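Local coordinates for gala protein type 1, 3 or 4 (Legionella pneumophila subsp. pneumophila, PDB 4XA9), which is a leucine-rich repeat protein of uncertain function, perhaps binding small GTPases and activating their GTP hydrolysis, at residues Gly178-Ala183 against Thr199-Leu204; His205-Thr210 against Lys227-Thr232; Ile143-Asn148 against Ile156-Asn161; Leu96-Asn101 against Lys109-Asn114. One frame throughout, in Å; residues are numbered along the deposited sequence. Where two conformers were deposited one is given.

Contact 1 (Gly178-Ala183 against Thr199-Leu204)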
# COMPACT_ATOMS: atom_id res chain seq x y z
N GLY A 178 -10.74 20.23 -4.27
CA GLY A 178 -10.05 19.50 -5.33
C GLY A 178 -10.97 18.51 -6.01
O GLY A 178 -10.97 18.38 -7.23
N ALA A 179 -11.78 17.82 -5.21
CA ALA A 179 -12.65 16.78 -5.74
C ALA A 179 -13.69 17.36 -6.69
O ALA A 179 -14.00 16.76 -7.72
CB ALA A 179 -13.33 16.03 -4.60
N ILE A 180 -14.22 18.53 -6.35
CA ILE A 180 -15.21 19.18 -7.20
C ILE A 180 -14.62 19.52 -8.57
O ILE A 180 -15.27 19.33 -9.60
CB ILE A 180 -15.79 20.44 -6.52
CG1 ILE A 180 -16.72 20.02 -5.39
CG2 ILE A 180 -16.56 21.29 -7.53
CD1 ILE A 180 -17.17 21.16 -4.49
N GLU A 181 -13.37 19.99 -8.60
CA GLU A 181 -12.75 20.32 -9.88
C GLU A 181 -12.49 19.06 -10.71
O GLU A 181 -12.66 19.05 -11.93
CB GLU A 181 -11.45 21.11 -9.67
CG GLU A 181 -11.69 22.45 -8.99
CD GLU A 181 -12.80 23.26 -9.65
OE1 GLU A 181 -12.76 23.44 -10.89
OE2 GLU A 181 -13.72 23.69 -8.93
N LEU A 182 -12.10 17.97 -10.04
CA LEU A 182 -11.97 16.69 -10.72
C LEU A 182 -13.32 16.20 -11.25
O LEU A 182 -13.39 15.61 -12.32
CB LEU A 182 -11.35 15.65 -9.78
CG LEU A 182 -9.85 15.79 -9.54
CD1 LEU A 182 -9.39 14.85 -8.43
CD2 LEU A 182 -9.07 15.52 -10.82
N ALA A 183 -14.38 16.45 -10.49
CA ALA A 183 -15.72 16.05 -10.91
C ALA A 183 -16.13 16.79 -12.18
O ALA A 183 -16.80 16.21 -13.05
CB ALA A 183 -16.72 16.31 -9.80
N THR A 199 -16.32 15.25 1.26
CA THR A 199 -17.60 15.15 1.95
C THR A 199 -18.77 15.08 0.98
O THR A 199 -18.57 14.96 -0.23
CB THR A 199 -17.85 16.35 2.90
OG1 THR A 199 -18.11 17.53 2.14
CG2 THR A 199 -16.63 16.58 3.79
N ASP A 200 -19.98 15.17 1.51
CA ASP A 200 -21.20 15.20 0.70
C ASP A 200 -21.23 16.38 -0.26
O ASP A 200 -21.92 16.34 -1.27
CB ASP A 200 -22.45 15.26 1.59
CG ASP A 200 -22.71 13.95 2.31
OD1 ASP A 200 -22.16 12.91 1.89
OD2 ASP A 200 -23.49 13.96 3.29
N LYS A 201 -20.48 17.43 0.05
CA LYS A 201 -20.41 18.62 -0.80
C LYS A 201 -19.94 18.32 -2.23
O LYS A 201 -20.32 19.02 -3.17
CB LYS A 201 -19.47 19.66 -0.18
CG LYS A 201 -20.16 20.94 0.25
CD LYS A 201 -19.23 22.14 0.10
CE LYS A 201 -18.84 22.34 -1.36
NZ LYS A 201 -17.95 23.52 -1.56
N SER A 202 -19.11 17.30 -2.40
CA SER A 202 -18.60 16.99 -3.74
C SER A 202 -19.58 16.17 -4.57
O SER A 202 -19.45 16.10 -5.79
CB SER A 202 -17.28 16.23 -3.65
OG SER A 202 -16.28 17.00 -3.03
N THR A 203 -20.54 15.52 -3.91
CA THR A 203 -21.24 14.42 -4.56
C THR A 203 -22.18 14.87 -5.67
O THR A 203 -22.36 14.15 -6.65
CB THR A 203 -22.00 13.57 -3.55
OG1 THR A 203 -23.00 14.36 -2.90
CG2 THR A 203 -21.03 12.99 -2.51
N LEU A 204 -22.78 16.06 -5.53
CA LEU A 204 -23.64 16.58 -6.58
C LEU A 204 -22.83 16.72 -7.88
O LEU A 204 -23.30 16.35 -8.96
CB LEU A 204 -24.26 17.93 -6.19
CG LEU A 204 -25.02 18.64 -7.31
CD1 LEU A 204 -26.16 17.77 -7.80
CD2 LEU A 204 -25.53 20.00 -6.86

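Contact 2 (His205-Thr210 against Lys227-Thr232)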
# COMPACT_ATOMS: atom_id res chain seq x y z
N HIS A 205 -21.61 17.22 -7.77
CA HIS A 205 -20.77 17.40 -8.94
C HIS A 205 -20.39 16.07 -9.59
O HIS A 205 -20.23 16.00 -10.81
CB HIS A 205 -19.52 18.20 -8.58
CG HIS A 205 -19.83 19.58 -8.09
ND1 HIS A 205 -20.02 20.64 -8.95
CD2 HIS A 205 -20.02 20.06 -6.84
CE1 HIS A 205 -20.30 21.72 -8.24
NE2 HIS A 205 -20.30 21.40 -6.96
N PHE A 206 -20.24 15.02 -8.78
CA PHE A 206 -19.98 13.69 -9.34
C PHE A 206 -21.26 13.08 -9.91
O PHE A 206 -21.22 12.32 -10.86
CB PHE A 206 -19.37 12.75 -8.29
CG PHE A 206 -17.91 13.01 -8.00
CD1 PHE A 206 -16.94 12.86 -8.98
CD2 PHE A 206 -17.51 13.38 -6.72
CE1 PHE A 206 -15.60 13.10 -8.70
CE2 PHE A 206 -16.18 13.62 -6.44
CZ PHE A 206 -15.22 13.48 -7.43
N ALA A 207 -22.41 13.41 -9.32
CA ALA A 207 -23.67 12.94 -9.88
C ALA A 207 -23.90 13.56 -11.25
O ALA A 207 -24.48 12.94 -12.14
CB ALA A 207 -24.84 13.26 -8.95
N ASN A 208 -23.43 14.79 -11.44
CA ASN A 208 -23.65 15.47 -12.72
C ASN A 208 -22.48 15.29 -13.70
O ASN A 208 -22.54 15.78 -14.84
CB ASN A 208 -23.93 16.96 -12.49
CG ASN A 208 -25.31 17.20 -11.89
OD1 ASN A 208 -26.22 16.38 -12.04
ND2 ASN A 208 -25.48 18.34 -11.24
N ASN A 209 -21.43 14.60 -13.27
CA ASN A 209 -20.35 14.20 -14.16
C ASN A 209 -20.88 13.26 -15.25
O ASN A 209 -21.73 12.41 -14.98
CB ASN A 209 -19.24 13.51 -13.35
CG ASN A 209 -18.15 12.93 -14.23
OD1 ASN A 209 -18.32 11.85 -14.81
ND2 ASN A 209 -17.02 13.61 -14.31
N THR A 210 -20.38 13.40 -16.47
CA THR A 210 -20.87 12.58 -17.57
C THR A 210 -19.80 11.66 -18.17
O THR A 210 -20.08 10.90 -19.10
CB THR A 210 -21.43 13.45 -18.71
OG1 THR A 210 -20.41 14.35 -19.17
CG2 THR A 210 -22.64 14.25 -18.24
N LYS A 227 -24.21 9.39 -0.60
CA LYS A 227 -24.38 8.11 -1.28
C LYS A 227 -25.62 8.14 -2.17
O LYS A 227 -25.58 7.70 -3.31
CB LYS A 227 -24.48 6.97 -0.27
CG LYS A 227 -24.93 5.64 -0.86
CD LYS A 227 -25.07 4.58 0.23
CE LYS A 227 -25.74 3.32 -0.30
NZ LYS A 227 -24.95 2.70 -1.41
N LYS A 228 -26.71 8.68 -1.63
CA LYS A 228 -27.95 8.75 -2.40
C LYS A 228 -27.74 9.58 -3.67
O LYS A 228 -28.17 9.18 -4.75
CB LYS A 228 -29.09 9.33 -1.56
CG LYS A 228 -30.39 9.42 -2.33
CD LYS A 228 -31.57 8.95 -1.51
CE LYS A 228 -31.41 7.49 -1.11
NZ LYS A 228 -32.59 6.99 -0.37
N ILE A 229 -27.06 10.72 -3.54
CA ILE A 229 -26.75 11.57 -4.69
C ILE A 229 -25.86 10.86 -5.72
O ILE A 229 -26.13 10.91 -6.92
CB ILE A 229 -26.04 12.86 -4.24
CG1 ILE A 229 -26.96 13.69 -3.35
CG2 ILE A 229 -25.60 13.68 -5.45
CD1 ILE A 229 -26.33 14.97 -2.85
N LEU A 230 -24.79 10.23 -5.24
CA LEU A 230 -23.86 9.52 -6.12
C LEU A 230 -24.57 8.42 -6.91
O LEU A 230 -24.28 8.21 -8.09
CB LEU A 230 -22.70 8.93 -5.32
CG LEU A 230 -21.69 9.92 -4.72
CD1 LEU A 230 -20.70 9.21 -3.81
CD2 LEU A 230 -20.94 10.67 -5.81
N GLU A 231 -25.51 7.73 -6.27
CA GLU A 231 -26.21 6.63 -6.92
C GLU A 231 -27.22 7.08 -8.00
O GLU A 231 -27.76 6.23 -8.71
CB GLU A 231 -26.91 5.77 -5.87
CG GLU A 231 -25.92 4.91 -5.06
CD GLU A 231 -26.60 4.01 -4.03
OE1 GLU A 231 -27.76 4.29 -3.66
OE2 GLU A 231 -25.97 3.03 -3.59
N THR A 232 -27.47 8.38 -8.13
CA THR A 232 -28.31 8.86 -9.24
C THR A 232 -27.54 8.82 -10.56
O THR A 232 -28.15 8.81 -11.64
CB THR A 232 -28.84 10.30 -9.02
OG1 THR A 232 -27.75 11.23 -8.94
CG2 THR A 232 -29.71 10.40 -7.76
O HOH W 1 -27.14 12.07 -11.64

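Contact 3 (Ile143-Asn148 against Ile156-Asn161)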
# COMPACT_ATOMS: atom_id res chain seq x y z
N ILE A 143 -2.35 8.03 -14.45
CA ILE A 143 -1.41 8.32 -13.37
C ILE A 143 -1.94 7.80 -12.04
O ILE A 143 -3.11 8.03 -11.69
CB ILE A 143 -1.12 9.84 -13.21
CG1 ILE A 143 -1.17 10.57 -14.55
CG2 ILE A 143 0.24 10.07 -12.56
CD1 ILE A 143 -0.82 12.06 -14.43
N ASP A 144 -1.09 7.11 -11.29
CA ASP A 144 -1.40 6.68 -9.94
C ASP A 144 -0.48 7.42 -8.99
O ASP A 144 0.74 7.26 -9.03
CB ASP A 144 -1.23 5.16 -9.80
CG ASP A 144 -1.80 4.62 -8.49
OD1 ASP A 144 -1.78 5.34 -7.47
OD2 ASP A 144 -2.27 3.45 -8.48
N LEU A 145 -1.07 8.25 -8.12
CA LEU A 145 -0.29 9.11 -7.24
C LEU A 145 -0.59 8.91 -5.76
O LEU A 145 -0.38 9.83 -4.96
CB LEU A 145 -0.53 10.58 -7.61
CG LEU A 145 0.02 10.99 -8.97
CD1 LEU A 145 -0.46 12.39 -9.36
CD2 LEU A 145 1.54 10.91 -8.96
N CYS A 146 -1.09 7.74 -5.39
CA CYS A 146 -1.45 7.47 -3.99
C CYS A 146 -0.30 7.77 -3.04
O CYS A 146 0.85 7.58 -3.39
CB CYS A 146 -1.89 6.01 -3.82
SG CYS A 146 -3.38 5.58 -4.72
N PHE A 147 -0.64 8.26 -1.85
CA PHE A 147 0.33 8.53 -0.78
C PHE A 147 1.28 9.67 -1.13
O PHE A 147 2.41 9.70 -0.65
CB PHE A 147 1.15 7.28 -0.43
CG PHE A 147 0.32 6.04 -0.23
CD1 PHE A 147 -0.62 5.96 0.78
CD2 PHE A 147 0.52 4.93 -1.04
CE1 PHE A 147 -1.37 4.81 0.97
CE2 PHE A 147 -0.22 3.77 -0.86
CZ PHE A 147 -1.17 3.72 0.16
N ASN A 148 0.83 10.59 -1.97
CA ASN A 148 1.55 11.84 -2.23
C ASN A 148 0.68 13.02 -1.82
O ASN A 148 -0.48 13.11 -2.23
CB ASN A 148 1.92 11.98 -3.72
CG ASN A 148 2.97 10.97 -4.16
OD1 ASN A 148 4.16 11.12 -3.87
ND2 ASN A 148 2.53 9.95 -4.89
N ILE A 156 -6.32 20.04 -8.71
CA ILE A 156 -6.96 21.05 -9.54
C ILE A 156 -6.15 21.23 -10.82
O ILE A 156 -6.71 21.30 -11.91
CB ILE A 156 -7.11 22.39 -8.78
CG1 ILE A 156 -8.23 22.28 -7.74
CG2 ILE A 156 -7.42 23.53 -9.75
CD1 ILE A 156 -8.33 23.46 -6.81
N ALA A 157 -4.83 21.25 -10.69
CA ALA A 157 -3.96 21.32 -11.87
C ALA A 157 -4.15 20.08 -12.73
O ALA A 157 -4.33 20.18 -13.94
CB ALA A 157 -2.50 21.48 -11.46
N LEU A 158 -4.12 18.91 -12.10
CA LEU A 158 -4.31 17.65 -12.82
C LEU A 158 -5.65 17.59 -13.54
O LEU A 158 -5.75 17.02 -14.63
CB LEU A 158 -4.18 16.46 -11.86
CG LEU A 158 -2.79 16.20 -11.28
CD1 LEU A 158 -2.86 15.14 -10.19
CD2 LEU A 158 -1.82 15.77 -12.38
N ALA A 159 -6.68 18.18 -12.94
CA ALA A 159 -8.02 18.17 -13.53
C ALA A 159 -8.05 18.87 -14.88
O ALA A 159 -8.90 18.58 -15.72
CB ALA A 159 -9.02 18.81 -12.57
N SER A 160 -7.11 19.80 -15.08
CA SER A 160 -7.05 20.57 -16.32
C SER A 160 -6.35 19.80 -17.44
O SER A 160 -6.44 20.19 -18.61
CB SER A 160 -6.34 21.91 -16.10
OG SER A 160 -4.98 21.72 -15.74
N ASN A 161 -5.65 18.72 -17.09
CA ASN A 161 -4.95 17.91 -18.08
C ASN A 161 -5.93 17.07 -18.89
O ASN A 161 -6.45 16.06 -18.40
CB ASN A 161 -3.89 17.01 -17.42
CG ASN A 161 -2.96 16.36 -18.44
OD1 ASN A 161 -3.34 16.12 -19.59
ND2 ASN A 161 -1.74 16.03 -18.01

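Contact 4 (Leu96-Asn101 against Lys109-Asn114)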
# COMPACT_ATOMS: atom_id res chain seq x y z
N LEU A 96 5.39 2.84 -16.84
CA LEU A 96 6.45 2.94 -15.84
C LEU A 96 5.92 2.97 -14.42
O LEU A 96 5.00 3.72 -14.11
CB LEU A 96 7.29 4.19 -16.10
CG LEU A 96 8.40 4.56 -15.10
CD1 LEU A 96 9.51 3.51 -15.08
CD2 LEU A 96 8.97 5.93 -15.44
N ASP A 97 6.52 2.15 -13.56
CA ASP A 97 6.26 2.20 -12.12
C ASP A 97 7.52 2.63 -11.38
O ASP A 97 8.49 1.87 -11.32
CB ASP A 97 5.76 0.84 -11.62
CG ASP A 97 5.28 0.89 -10.18
OD1 ASP A 97 5.56 1.89 -9.49
OD2 ASP A 97 4.64 -0.08 -9.73
N VAL A 98 7.51 3.83 -10.81
CA VAL A 98 8.63 4.32 -10.02
C VAL A 98 8.19 4.60 -8.58
O VAL A 98 8.80 5.41 -7.89
CB VAL A 98 9.25 5.61 -10.60
CG1 VAL A 98 10.00 5.32 -11.89
CG2 VAL A 98 8.17 6.67 -10.83
N SER A 99 7.13 3.93 -8.15
CA SER A 99 6.59 4.14 -6.80
C SER A 99 7.66 3.86 -5.74
O SER A 99 8.54 3.03 -5.95
CB SER A 99 5.37 3.24 -6.57
OG SER A 99 4.38 3.47 -7.56
N PHE A 100 7.59 4.58 -4.62
CA PHE A 100 8.49 4.36 -3.49
C PHE A 100 9.96 4.46 -3.88
O PHE A 100 10.73 3.52 -3.66
CB PHE A 100 8.21 3.00 -2.85
CG PHE A 100 6.83 2.88 -2.26
CD1 PHE A 100 5.76 2.49 -3.04
CD2 PHE A 100 6.61 3.17 -0.92
CE1 PHE A 100 4.48 2.38 -2.50
CE2 PHE A 100 5.34 3.07 -0.37
CZ PHE A 100 4.27 2.68 -1.16
N ASN A 101 10.35 5.60 -4.45
CA ASN A 101 11.74 5.81 -4.86
C ASN A 101 12.26 7.19 -4.48
O ASN A 101 13.37 7.56 -4.87
CB ASN A 101 11.89 5.63 -6.37
CG ASN A 101 12.30 4.23 -6.75
OD1 ASN A 101 13.46 3.84 -6.58
ND2 ASN A 101 11.36 3.47 -7.30
N LYS A 109 9.18 16.04 -12.54
CA LYS A 109 9.31 17.11 -13.52
C LYS A 109 9.83 16.56 -14.85
O LYS A 109 9.29 16.84 -15.92
CB LYS A 109 10.26 18.20 -13.00
CG LYS A 109 10.34 19.44 -13.88
CD LYS A 109 11.47 20.35 -13.42
CE LYS A 109 11.45 21.68 -14.14
NZ LYS A 109 10.28 22.51 -13.73
N ALA A 110 10.87 15.74 -14.76
CA ALA A 110 11.44 15.11 -15.94
C ALA A 110 10.46 14.12 -16.59
O ALA A 110 10.27 14.14 -17.81
CB ALA A 110 12.74 14.40 -15.57
N LEU A 111 9.85 13.27 -15.78
CA LEU A 111 8.93 12.26 -16.31
C LEU A 111 7.74 12.89 -17.02
O LEU A 111 7.26 12.37 -18.02
CB LEU A 111 8.44 11.35 -15.18
CG LEU A 111 9.51 10.43 -14.59
CD1 LEU A 111 8.93 9.64 -13.44
CD2 LEU A 111 10.06 9.50 -15.67
N ALA A 112 7.27 14.02 -16.49
CA ALA A 112 6.09 14.66 -17.06
C ALA A 112 6.42 15.26 -18.42
O ALA A 112 5.52 15.48 -19.23
CB ALA A 112 5.56 15.73 -16.11
N ALA A 113 7.70 15.51 -18.66
CA ALA A 113 8.15 16.08 -19.93
C ALA A 113 8.42 14.99 -20.97
O ALA A 113 8.62 15.29 -22.15
CB ALA A 113 9.40 16.92 -19.71
N ASN A 114 8.42 13.73 -20.54
CA ASN A 114 8.57 12.61 -21.46
C ASN A 114 7.25 12.23 -22.14
O ASN A 114 6.38 11.60 -21.53
CB ASN A 114 9.15 11.40 -20.72
CG ASN A 114 9.34 10.20 -21.62
OD1 ASN A 114 9.24 10.30 -22.84
ND2 ASN A 114 9.64 9.05 -21.02

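Contact 1 (Gly178-Ala183 against Thr199-Leu204)
Ile180 carries CG1 beside its backbone N (chi1 -73°) and keeps chi2 extended, which sends CD1 across to the bent chain of Lys201, where CE lies 3.7 Å from that methyl. The contact packs two successive helices on the convex side of a leucine-rich repeat solenoid: helix 176-184 and the turn that leads into helix 203-207. Bends at chi2 and at chi3 (62°) turn the lysine chain back, and its far end, CE and NZ, comes against the CD1 methyl of Ile180 instead of running straight out; the two side chains pass each other at a slant.

Beneath them the backbones come close, with CA of Ile180 and CA of Ser202 5.3 Å apart. Small groups meet there: Ser202 OG lies 3.5 Å from Ala179 CB and 3.9 Å from Ile180 CG1. The hydroxyl is buried against carbon on this side, yet it is satisfied by a hydrogen bond to Asp176 OD1, just ahead of the segment. The other oxygen of that carboxylate, OD2, bonds to Thr199 OG1, tying the turn to the neighbouring helix at two points. Thr199 in turn forms an ST turn, its OG1 accepting from Lys201 N at 3.2 Å.

Contact 2 (His205-Thr210 against Lys227-Thr232)
Helices 203-207 and 224-230, the last two on the convex side of this leucine-rich repeat solenoid, meet where the methyl of Ala207 lies against Ile229 and Thr232. Ala207 and Leu230 have their CA atoms 5.1 Å apart, a closeness that the single methyl of the alanine permits. Its CB rests 3.6 Å from Ile229 CG2, 3.4 Å from the carbonyl O of Ile229 and 3.5 Å from Thr232 OG1.

On the inner side, Leu230 CD2 touches Phe206 CB at 3.6 Å. The phenyl ring then leads inward, toward Ala183 on the preceding helix and Leu215 on strand 214-216, and Leu230 packs on that same strand residue. The contact is therefore continuous with the hydrophobic interior.

The outer side is polar. Thr232 places OG1 between its backbone N and carbonyl carbon (chi1 62°), turned back to Ile229 O, which it meets in the carbonyl plane at 2.6 Å; Thr232 N gives that oxygen a second bond. A water bridges the two segments, donating to Ala207 O at 2.8 Å and to Thr232 OG1 at 2.9 Å.

Contact 3 (Ile143-Asn148 against Ile156-Asn161)
Leu145 and Leu158 reach for each other tip to tip, with CD1 of Leu145 3.7 Å from CD1 of Leu158. The other branch of Leu158 serves Ile143, though more loosely: CD2 of Leu158 stands 4.4 Å from CD1 of Ile143. One helix leucine thus spreads its two methyls over two strand-side residues that alternate along the chain. Leu158 holds CG beside its backbone N (chi1 -68°), which aims the fork at the sheet. Leu135 and Ala132 of helix 129-135 pack on Leu158 too, and Leu150 closes on Leu145, so the contact is wholly aliphatic and buried.

Behind this layer the chain is held by polar bonds. Asp144, whose side chain leaves the opposite side of strand 142-144, forms an Asx turn: Cys146 N approaches OD1 almost end-on, at 3.3 Å and with a nearly straight N-H (171°). A type II turn follows from Leu145 to Asn148. Asn148 ND2 donates to Leu145 O at 2.9 Å from well above the carbonyl plane, while Leu145 O itself lies close to the plane of the Asn148 amide. Further out, the same ND2 bonds to Ala122 O, and OD1 accepts from Asn125 N and Ile127 N in the preceding turn. Phe147, on the far side of the loop, stacks on an aromatic side chain of another protein chain.

Aliphatic residues pointing inward, then an asparagine bonding to the backbone of the previous turn, are the signature of a leucine-rich repeat with its asparagine ladder, here the strand-helix half of a beta-alpha-beta unit.

Contact 4 (Leu96-Asn101 against Lys109-Asn114)
Leu96 and Val98 meet Leu111 through methyls alone, and the flat groups of this segment lie on its other side or along its turn. The Phe100 ring stacks on His76 and also meets the Tyr124 ring, their planes about 30° apart, so aromatic residues from the turns before and after pack against it. The carboxylate of Asp97 is gripped at OD1 by two groups of Ser99. The backbone N comes nearly along the C-O axis at 2.9 Å, forming an Asx turn, and the hydroxyl OG comes at 2.8 Å on the syn side, 25° out of the carboxylate plane. OD2 bonds to a polar side chain of another protein chain. The amide of Asn101 makes weak bonds from ND2 to Val98 O and Ser99 O; further hydrogen bonds run from ND2 to Ile74 O and from Ile79 N to OD1.

This is the interior of a leucine-rich repeat, between strand 95-97 and helix 104-113, with alternate residues turned into the core. Leu96 has CG anti to the backbone N (chi1 175°), and its side chain crosses that of Leu111 at about a right angle, CD2 of Leu96 lying 3.7 Å from CD2 of Leu111. Val98 instead approaches tip to tip, with CG2 4.0 Å from CD1 of Leu111. The leucine fork therefore straddles the two residues, one methyl to each. Leu87 of helix 80-87 also touches both Leu96 and Val98, and Leu120 of the next strand packs on both as well.

How the contacts relate
Contacts 3 and 4 are equivalent strand-to-helix contacts in two repeats, deep in the solenoid, where methyls meet across the core and the polar side chains lie on the other side of the strand or in the turn after it. Contacts 1 and 2 run instead from helix to helix along the outer side, toward the C-terminal end; they share helix 203-207, and each mixes small side chains with a hydroxyl and a more exposed side. They also join directly, since Ala183 O lies 2.9 Å from Asn209 ND2. Contact 3 touches contact 1 where Ile156 and Ala159 pack against Glu181 and Leu182. Contacts 3 and 4, through strand and turn residues, reach the other protein chain, which touches neither contact 1 nor contact 2.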